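Local atomic coordinates of beta-hexosaminidase LpqI (Mycobacterium tuberculosis H37Rv, PDB entry 6GFV), a protein that cleaves terminal beta-1,4-linked N-acetylglucosamine from peptidoglycan fragments during cell-wall recycling, as a glycoside hydrolase of family 3. Residues R101-A104 against Q105-V109; Q111-D114 against L115-R119; R311-Q314 against A315-G319; P322-A325 against V326-V330. All blocks are in the same frame, centred on the assembly; numbering follows the deposited sequence.

Interaction 1. Residues R101-A104 against Q105-V109; sequences RELA and QTRTV
Gln105 lays its side chain beside that of Arg101, both pointing the same way, with NE2 of Gln105 3.8 Å from CG of Arg101 and the amide and guanidinium planes only 7° apart. This is an i to i+4 contact at the C-terminal end of the short helix 100-106, within the TIM-barrel domain of a family 3 glycoside hydrolase. The polar end of Arg101 serves another part of the fold: its NH1 forms a salt bridge with Asp143 and a hydrogen bond to the carbonyl of Ala141. Its side chain lies about 7 Å from that of Arg150, a probable substrate-binding residue.

Toward its end the helix winds down through shared carbonyls. Arg107, the first residue to leave helical geometry, still gives its N to Leu103 O at 3.0 Å, in the carbonyl plane, while Thr106 N reaches the same oxygen from above that plane. On the side turned to helix 109-126, CD2 of Leu103 packs obliquely against CD and NE of Arg107, 4.1 Å from each.

Thr106 folds its hydroxyl back onto the helix, OG1 set between the backbone N and the carbonyl carbon (chi1 58°). There OG1 donates to Glu102 O at 2.7 Å, and Gln105 N approaches that oxygen from the opposite face of its carbonyl plane at 3.1 Å.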
# COMPACT_ATOMS: atom_id res chain seq x y z
N ARG A 101 -14.61 1.05 -13.75
CA ARG A 101 -14.92 1.18 -15.18
C ARG A 101 -16.34 1.69 -15.37
O ARG A 101 -16.59 2.56 -16.19
CB ARG A 101 -14.71 -0.16 -15.89
CG ARG A 101 -15.33 -0.27 -17.30
CD ARG A 101 -14.85 -1.50 -18.02
NE ARG A 101 -13.42 -1.47 -18.29
CZ ARG A 101 -12.69 -2.52 -18.64
NH1 ARG A 101 -13.25 -3.71 -18.77
NH2 ARG A 101 -11.39 -2.39 -18.86
N GLU A 102 -17.26 1.18 -14.57
CA GLU A 102 -18.64 1.65 -14.63
C GLU A 102 -18.79 3.12 -14.19
O GLU A 102 -19.52 3.89 -14.82
CB GLU A 102 -19.53 0.74 -13.80
CG GLU A 102 -20.99 1.11 -13.83
CD GLU A 102 -21.88 0.00 -13.32
OE1 GLU A 102 -21.36 -0.97 -12.73
OE2 GLU A 102 -23.11 0.11 -13.51
N LEU A 103 -18.09 3.50 -13.13
CA LEU A 103 -18.06 4.90 -12.66
C LEU A 103 -17.67 5.89 -13.76
O LEU A 103 -18.38 6.86 -14.01
CB LEU A 103 -17.09 5.05 -11.50
CG LEU A 103 -17.53 4.61 -10.11
CD1 LEU A 103 -16.40 4.82 -9.11
CD2 LEU A 103 -18.76 5.39 -9.69
N ALA A 104 -16.54 5.64 -14.40
CA ALA A 104 -16.01 6.56 -15.40
C ALA A 104 -16.96 6.68 -16.59
O ALA A 104 -16.91 7.65 -17.33
CB ALA A 104 -14.61 6.12 -15.86
N GLN A 105 -17.85 5.70 -16.74
CA GLN A 105 -18.79 5.70 -17.86
C GLN A 105 -20.16 6.29 -17.56
O GLN A 105 -20.90 6.64 -18.47
CB GLN A 105 -18.99 4.28 -18.36
CG GLN A 105 -17.86 3.82 -19.26
CD GLN A 105 -17.95 2.37 -19.61
OE1 GLN A 105 -18.99 1.74 -19.43
NE2 GLN A 105 -16.85 1.81 -20.09
N THR A 106 -20.51 6.38 -16.28
CA THR A 106 -21.87 6.72 -15.90
C THR A 106 -21.99 7.93 -14.96
O THR A 106 -23.09 8.41 -14.74
CB THR A 106 -22.56 5.50 -15.23
OG1 THR A 106 -21.81 5.08 -14.08
CG2 THR A 106 -22.63 4.33 -16.21
N ARG A 107 -20.86 8.41 -14.42
CA ARG A 107 -20.86 9.59 -13.54
C ARG A 107 -19.75 10.60 -13.91
O ARG A 107 -18.72 10.22 -14.48
CB ARG A 107 -20.70 9.18 -12.06
CG ARG A 107 -21.68 8.11 -11.55
CD ARG A 107 -21.81 8.09 -10.01
NE ARG A 107 -22.53 6.88 -9.56
CZ ARG A 107 -22.92 6.62 -8.31
NH1 ARG A 107 -22.71 7.48 -7.32
NH2 ARG A 107 -23.56 5.48 -8.06
N THR A 108 -19.95 11.87 -13.58
CA THR A 108 -18.93 12.89 -13.82
C THR A 108 -17.75 12.70 -12.89
O THR A 108 -17.80 11.90 -11.97
CB THR A 108 -19.45 14.33 -13.62
OG1 THR A 108 -19.64 14.58 -12.22
CG2 THR A 108 -20.73 14.56 -14.37
N VAL A 109 -16.69 13.47 -13.14
CA VAL A 109 -15.49 13.43 -12.33
C VAL A 109 -15.78 13.94 -10.91
O VAL A 109 -15.34 13.37 -9.93
CB VAL A 109 -14.37 14.26 -12.99
CG1 VAL A 109 -13.26 14.59 -12.03
CG2 VAL A 109 -13.82 13.52 -14.22

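Interaction 2. Residues Q111-D114 against L115-R119; sequences QVRD and LARDR
The Arg117 guanidinium has CA of Asp114 over one face and a water at its edge, in plane, while the Arg113 carbonyl oxygen approaches it obliquely. All belong to helix 109-126 of the TIM-barrel domain, where Asp114 and Arg117 form an i to i+3 salt bridge. NH2 of Arg117 meets OD1 of Asp114 at 3.1 Å, but the fit is not a flat, two-pronged one: the carboxylate and guanidinium planes are 77° apart, and NH2 comes to OD1 from above the carboxylate plane. A bend at chi3 (63°) turns the otherwise extended Arg117 chain back along the helix, so that its end runs side by side with Asp114.

The in-plane water makes a second link between the two side chains. It donates to Asp114 OD1 at 2.9 Å and accepts from Arg117 NH1 at 3.2 Å, so OD1 is gripped both directly and through water.

Beside Asp114 on the same preceding turn, Arg113 crosses Arg117, their guanidinium planes 69° apart and NE of Arg113 4.0 Å from NH1 of Arg117. Both atoms form salt bridges with OD2 of Asp172 at the end of helix 156-172, a shared counterion for the pair. Val112 and Ala116 turn to that same helix and touch Tyr166. Beneath the side chains the backbone keeps regular i to i+4 bonding, with Ala116 N 3.0 Å from Val112 O.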
# COMPACT_ATOMS: atom_id res chain seq x y z
N GLN A 111 -18.79 13.91 -9.45
CA GLN A 111 -19.63 12.90 -8.80
C GLN A 111 -18.79 11.75 -8.26
O GLN A 111 -19.13 11.14 -7.25
CB GLN A 111 -20.68 12.35 -9.76
CG GLN A 111 -21.88 13.26 -10.04
CD GLN A 111 -22.85 12.64 -11.05
OE1 GLN A 111 -22.43 12.09 -12.06
NE2 GLN A 111 -24.15 12.70 -10.74
N VAL A 112 -17.68 11.46 -8.93
CA VAL A 112 -16.81 10.41 -8.46
C VAL A 112 -16.07 10.87 -7.21
O VAL A 112 -15.89 10.10 -6.28
CB VAL A 112 -15.83 9.95 -9.56
CG1 VAL A 112 -14.74 9.09 -8.97
CG2 VAL A 112 -16.61 9.20 -10.66
N ARG A 113 -15.67 12.14 -7.19
CA ARG A 113 -15.08 12.74 -5.99
C ARG A 113 -16.08 12.70 -4.82
O ARG A 113 -15.70 12.40 -3.71
CB ARG A 113 -14.62 14.17 -6.26
CG ARG A 113 -13.85 14.79 -5.11
CD ARG A 113 -13.50 16.25 -5.35
NE ARG A 113 -12.83 16.81 -4.18
CZ ARG A 113 -12.19 17.97 -4.17
NH1 ARG A 113 -12.12 18.70 -5.27
NH2 ARG A 113 -11.61 18.40 -3.06
N ASP A 114 -17.34 13.02 -5.10
CA ASP A 114 -18.43 12.91 -4.12
C ASP A 114 -18.50 11.52 -3.50
O ASP A 114 -18.54 11.39 -2.28
CB ASP A 114 -19.79 13.22 -4.75
CG ASP A 114 -19.94 14.67 -5.20
OD1 ASP A 114 -19.18 15.54 -4.76
OD2 ASP A 114 -20.86 14.92 -6.00
N LEU A 115 -18.52 10.49 -4.34
CA LEU A 115 -18.71 9.13 -3.85
C LEU A 115 -17.51 8.69 -3.03
O LEU A 115 -17.68 8.07 -1.99
CB LEU A 115 -18.96 8.15 -5.01
CG LEU A 115 -19.11 6.66 -4.67
CD1 LEU A 115 -20.32 6.40 -3.80
CD2 LEU A 115 -19.21 5.81 -5.91
N ALA A 116 -16.31 9.00 -3.50
CA ALA A 116 -15.11 8.63 -2.77
C ALA A 116 -15.07 9.28 -1.38
O ALA A 116 -14.66 8.65 -0.41
CB ALA A 116 -13.85 9.00 -3.55
N ARG A 117 -15.49 10.53 -1.31
CA ARG A 117 -15.47 11.27 -0.05
C ARG A 117 -16.47 10.68 0.95
O ARG A 117 -16.15 10.52 2.13
CB ARG A 117 -15.76 12.75 -0.27
CG ARG A 117 -15.82 13.57 1.01
CD ARG A 117 -15.92 15.08 0.75
NE ARG A 117 -17.13 15.46 0.03
CZ ARG A 117 -17.18 15.79 -1.26
NH1 ARG A 117 -16.07 15.77 -2.00
NH2 ARG A 117 -18.33 16.13 -1.81
N ASP A 118 -17.67 10.34 0.49
CA ASP A 118 -18.66 9.73 1.36
C ASP A 118 -18.22 8.37 1.91
O ASP A 118 -18.26 8.14 3.12
CB ASP A 118 -19.99 9.57 0.64
CG ASP A 118 -21.08 9.07 1.55
OD1 ASP A 118 -21.54 9.85 2.40
OD2 ASP A 118 -21.44 7.89 1.44
N ARG A 119 -17.83 7.47 1.01
CA ARG A 119 -17.29 6.17 1.40
C ARG A 119 -16.07 6.31 2.32
O ARG A 119 -15.92 5.56 3.28
CB ARG A 119 -16.92 5.35 0.14
CG ARG A 119 -18.15 4.82 -0.67
CD ARG A 119 -17.78 4.08 -1.97
NE ARG A 119 -17.36 2.70 -1.74
CZ ARG A 119 -18.19 1.67 -1.60
NH1 ARG A 119 -19.50 1.85 -1.66
NH2 ARG A 119 -17.70 0.45 -1.38
O HOH W 1 -16.69 16.93 -4.89

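Interaction 3. Residues R311-Q314 against A315-G319; sequences RLEQ and ALRAG
Arg317 curls back over the preceding turn of its helix and sets one guanidinium face above the backbone, with Glu313 O 3.6 Å from the plane and offset toward the rim. CA of Gln314 lies over a face of the group as well. The bend that brings it there is at chi3 (-61°). NH1 then rests 3.7 Å from CB of Glu313, and NH2 touches CG of Gln314 at 4.0 Å, the amide and guanidinium planes 55° apart. The Glu313 carboxylate is near but not bonded, its OE2 4.2 Å from NH1 of Arg317; its OE1 is held in a salt bridge by Arg19.

Beneath Arg317 the helix is ending. Ala318 N still bonds to Gln314 O at 3.0 Å, and Gly319 then leaves helical geometry with positive phi (74°).

Further round, Ala315 N lies at an edge of the Arg311 guanidinium, near its plane, 3.9 Å from NH1. Salt bridges from NE of Arg311 to Glu284 and from its NH1 to Glu320 position that group. In the TIM-barrel domain, helix 305-317 packs Arg311, Leu312 and Ala315 on helix 282-292, while Leu312, Glu313 and Leu316 meet Leu22 of helix 18-23.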
# COMPACT_ATOMS: atom_id res chain seq x y z
N ARG A 311 15.05 -12.48 11.08
CA ARG A 311 15.83 -12.40 9.84
C ARG A 311 16.27 -10.97 9.53
O ARG A 311 17.39 -10.73 9.08
CB ARG A 311 15.02 -12.96 8.67
CG ARG A 311 15.74 -12.91 7.33
CD ARG A 311 16.92 -13.86 7.32
NE ARG A 311 17.66 -13.84 6.06
CZ ARG A 311 18.72 -13.06 5.83
NH1 ARG A 311 19.17 -12.23 6.75
NH2 ARG A 311 19.32 -13.11 4.66
N LEU A 312 15.39 -10.00 9.77
CA LEU A 312 15.74 -8.60 9.55
C LEU A 312 16.80 -8.10 10.54
O LEU A 312 17.64 -7.29 10.17
CB LEU A 312 14.50 -7.71 9.64
CG LEU A 312 13.47 -7.88 8.52
CD1 LEU A 312 12.27 -6.96 8.75
CD2 LEU A 312 14.09 -7.62 7.17
N GLU A 313 16.75 -8.56 11.78
CA GLU A 313 17.79 -8.20 12.72
C GLU A 313 19.12 -8.81 12.29
O GLU A 313 20.17 -8.18 12.42
CB GLU A 313 17.43 -8.63 14.15
CG GLU A 313 16.47 -7.69 14.85
CD GLU A 313 16.28 -8.02 16.31
OE1 GLU A 313 15.39 -8.84 16.64
OE2 GLU A 313 17.02 -7.46 17.15
N GLN A 314 19.08 -10.03 11.76
CA GLN A 314 20.28 -10.65 11.19
C GLN A 314 20.88 -9.80 10.08
O GLN A 314 22.08 -9.57 10.05
CB GLN A 314 19.98 -12.04 10.63
CG GLN A 314 19.63 -13.07 11.67
CD GLN A 314 19.14 -14.36 11.04
OE1 GLN A 314 19.35 -14.60 9.85
NE2 GLN A 314 18.48 -15.19 11.84
N ALA A 315 20.02 -9.32 9.18
CA ALA A 315 20.46 -8.51 8.06
C ALA A 315 21.14 -7.23 8.53
O ALA A 315 22.07 -6.75 7.90
CB ALA A 315 19.29 -8.20 7.15
N LEU A 316 20.67 -6.69 9.64
CA LEU A 316 21.25 -5.48 10.19
C LEU A 316 22.67 -5.73 10.70
O LEU A 316 23.55 -4.91 10.48
CB LEU A 316 20.38 -4.92 11.32
CG LEU A 316 19.20 -4.04 10.92
CD1 LEU A 316 18.38 -3.65 12.14
CD2 LEU A 316 19.69 -2.81 10.21
N ARG A 317 22.88 -6.87 11.35
CA ARG A 317 24.19 -7.16 11.93
C ARG A 317 25.20 -7.64 10.89
O ARG A 317 26.40 -7.48 11.07
CB ARG A 317 24.06 -8.20 13.05
CG ARG A 317 23.35 -7.67 14.29
CD ARG A 317 23.37 -8.66 15.43
NE ARG A 317 22.70 -9.92 15.12
CZ ARG A 317 21.41 -10.15 15.35
NH1 ARG A 317 20.65 -9.21 15.89
NH2 ARG A 317 20.87 -11.32 15.03
N ALA A 318 24.71 -8.23 9.80
CA ALA A 318 25.58 -8.73 8.75
C ALA A 318 25.79 -7.70 7.65
O ALA A 318 26.48 -7.96 6.67
CB ALA A 318 25.01 -10.01 8.18
N GLY A 319 25.18 -6.54 7.80
CA GLY A 319 25.31 -5.48 6.81
C GLY A 319 24.55 -5.69 5.52
O GLY A 319 24.84 -5.04 4.52

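Interaction 4. Residues P322-A325 against V326-V330; sequences PMSA and VDRSV
Arg328 lies back over the first turn of its own helix. Its CB sits 3.4 Å from Ser324 O and also meets Ala325 O. CG stands anti to the backbone N (chi1 -156°), and a bend at chi3 folds the chain back, bringing NE to 4.1 Å from Ser324 O. At the tip, CZ and NH2 pass across that same oxygen, which lies 3.7 Å from the guanidinium plane and over its centre. NH1 comes alongside CA of Ala325, and NH2 ends 3.9 Å from OG of Ser324. The Ser324 carbonyl thus carries a guanidinium over it while also accepting the backbone N of Arg328 at 3.1 Å.

This is the opening of helix 323-337 in the TIM-barrel domain of the glycoside hydrolase, with Pro322 at the N-cap position. The first i to i+4 bond, from Val326 N to Pro322 O, is long and weak; the next, from Asp327 N to Met323 O, is short at 2.8 Å and nearly straight, with an angle of 171° at the hydrogen.

On another side of the helix Met323 crosses Asp327, its CG 3.7 Å from OD2. The polar partner of that carboxylate is Lys21 of helix 18-23, whose NZ forms a salt bridge with OD1; Met323 and Val326 touch the same lysine. A bend at chi2 (75°) brings SD of Met323 to 4.4 Å from CB of Val326. Ser329 OG bonds to Asp295.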
# COMPACT_ATOMS: atom_id res chain seq x y z
N PRO A 322 21.44 -1.53 5.67
CA PRO A 322 22.03 -0.48 6.51
C PRO A 322 20.99 0.29 7.32
O PRO A 322 19.86 0.46 6.87
CB PRO A 322 22.72 0.42 5.48
CG PRO A 322 21.89 0.27 4.26
CD PRO A 322 21.33 -1.12 4.26
N MET A 323 21.37 0.74 8.51
CA MET A 323 20.42 1.39 9.41
C MET A 323 19.89 2.69 8.82
O MET A 323 18.75 3.05 9.07
CB MET A 323 21.06 1.65 10.77
CG MET A 323 20.09 2.23 11.80
SD MET A 323 18.95 1.00 12.47
CE MET A 323 20.01 0.13 13.61
N SER A 324 20.72 3.38 8.04
CA SER A 324 20.27 4.59 7.35
C SER A 324 19.03 4.32 6.49
O SER A 324 18.15 5.16 6.38
CB SER A 324 21.39 5.15 6.48
OG SER A 324 21.75 4.24 5.45
N ALA A 325 18.94 3.13 5.92
CA ALA A 325 17.79 2.78 5.10
C ALA A 325 16.53 2.54 5.95
O ALA A 325 15.44 2.97 5.59
CB ALA A 325 18.11 1.57 4.24
N VAL A 326 16.69 1.84 7.06
CA VAL A 326 15.62 1.64 8.03
C VAL A 326 15.15 2.97 8.65
O VAL A 326 13.95 3.23 8.72
CB VAL A 326 16.07 0.69 9.15
CG1 VAL A 326 15.02 0.59 10.24
CG2 VAL A 326 16.36 -0.68 8.58
N ASP A 327 16.08 3.81 9.07
CA ASP A 327 15.71 5.09 9.67
C ASP A 327 14.93 5.98 8.70
O ASP A 327 13.96 6.62 9.10
CB ASP A 327 16.96 5.85 10.14
CG ASP A 327 17.56 5.26 11.40
OD1 ASP A 327 16.94 4.38 12.02
OD2 ASP A 327 18.68 5.69 11.76
N ARG A 328 15.35 6.02 7.44
CA ARG A 328 14.69 6.84 6.43
C ARG A 328 13.23 6.43 6.21
O ARG A 328 12.36 7.27 6.06
CB ARG A 328 15.45 6.77 5.10
CG ARG A 328 15.25 7.96 4.20
CD ARG A 328 16.16 7.91 2.95
NE ARG A 328 17.58 7.75 3.26
CZ ARG A 328 18.31 6.69 2.91
NH1 ARG A 328 17.77 5.70 2.22
NH2 ARG A 328 19.59 6.63 3.24
N SER A 329 12.99 5.13 6.19
CA SER A 329 11.64 4.61 6.06
C SER A 329 10.81 4.84 7.33
O SER A 329 9.62 5.11 7.23
CB SER A 329 11.68 3.13 5.71
OG SER A 329 12.06 2.95 4.36
N VAL A 330 11.43 4.73 8.50
CA VAL A 330 10.70 5.01 9.74
C VAL A 330 10.21 6.46 9.78
O VAL A 330 9.12 6.73 10.28
CB VAL A 330 11.55 4.72 11.01
CG1 VAL A 330 10.86 5.28 12.25
CG2 VAL A 330 11.78 3.22 11.17

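The four contacts follow one another along the chain, all within the family 3 TIM-barrel domain, and form two pairs on opposite sides of the chain's centre. Interactions 1 and 2 lie on the consecutive helices 100-106 and 109-126, their centres 12 Å apart, joined where Leu103 CD2 packs against Leu115 CD2 at 3.8 Å. Interactions 3 and 4, 13 Å apart, lie on helices 305-317 and 323-337, the last two of the chain, and meet through Leu316 and Val326. Between the pairs the centres are 36 to 48 Å apart and nothing touches. Within each pair, successive helices pack on each other, while several of the barrel strands come between the pairs in sequence.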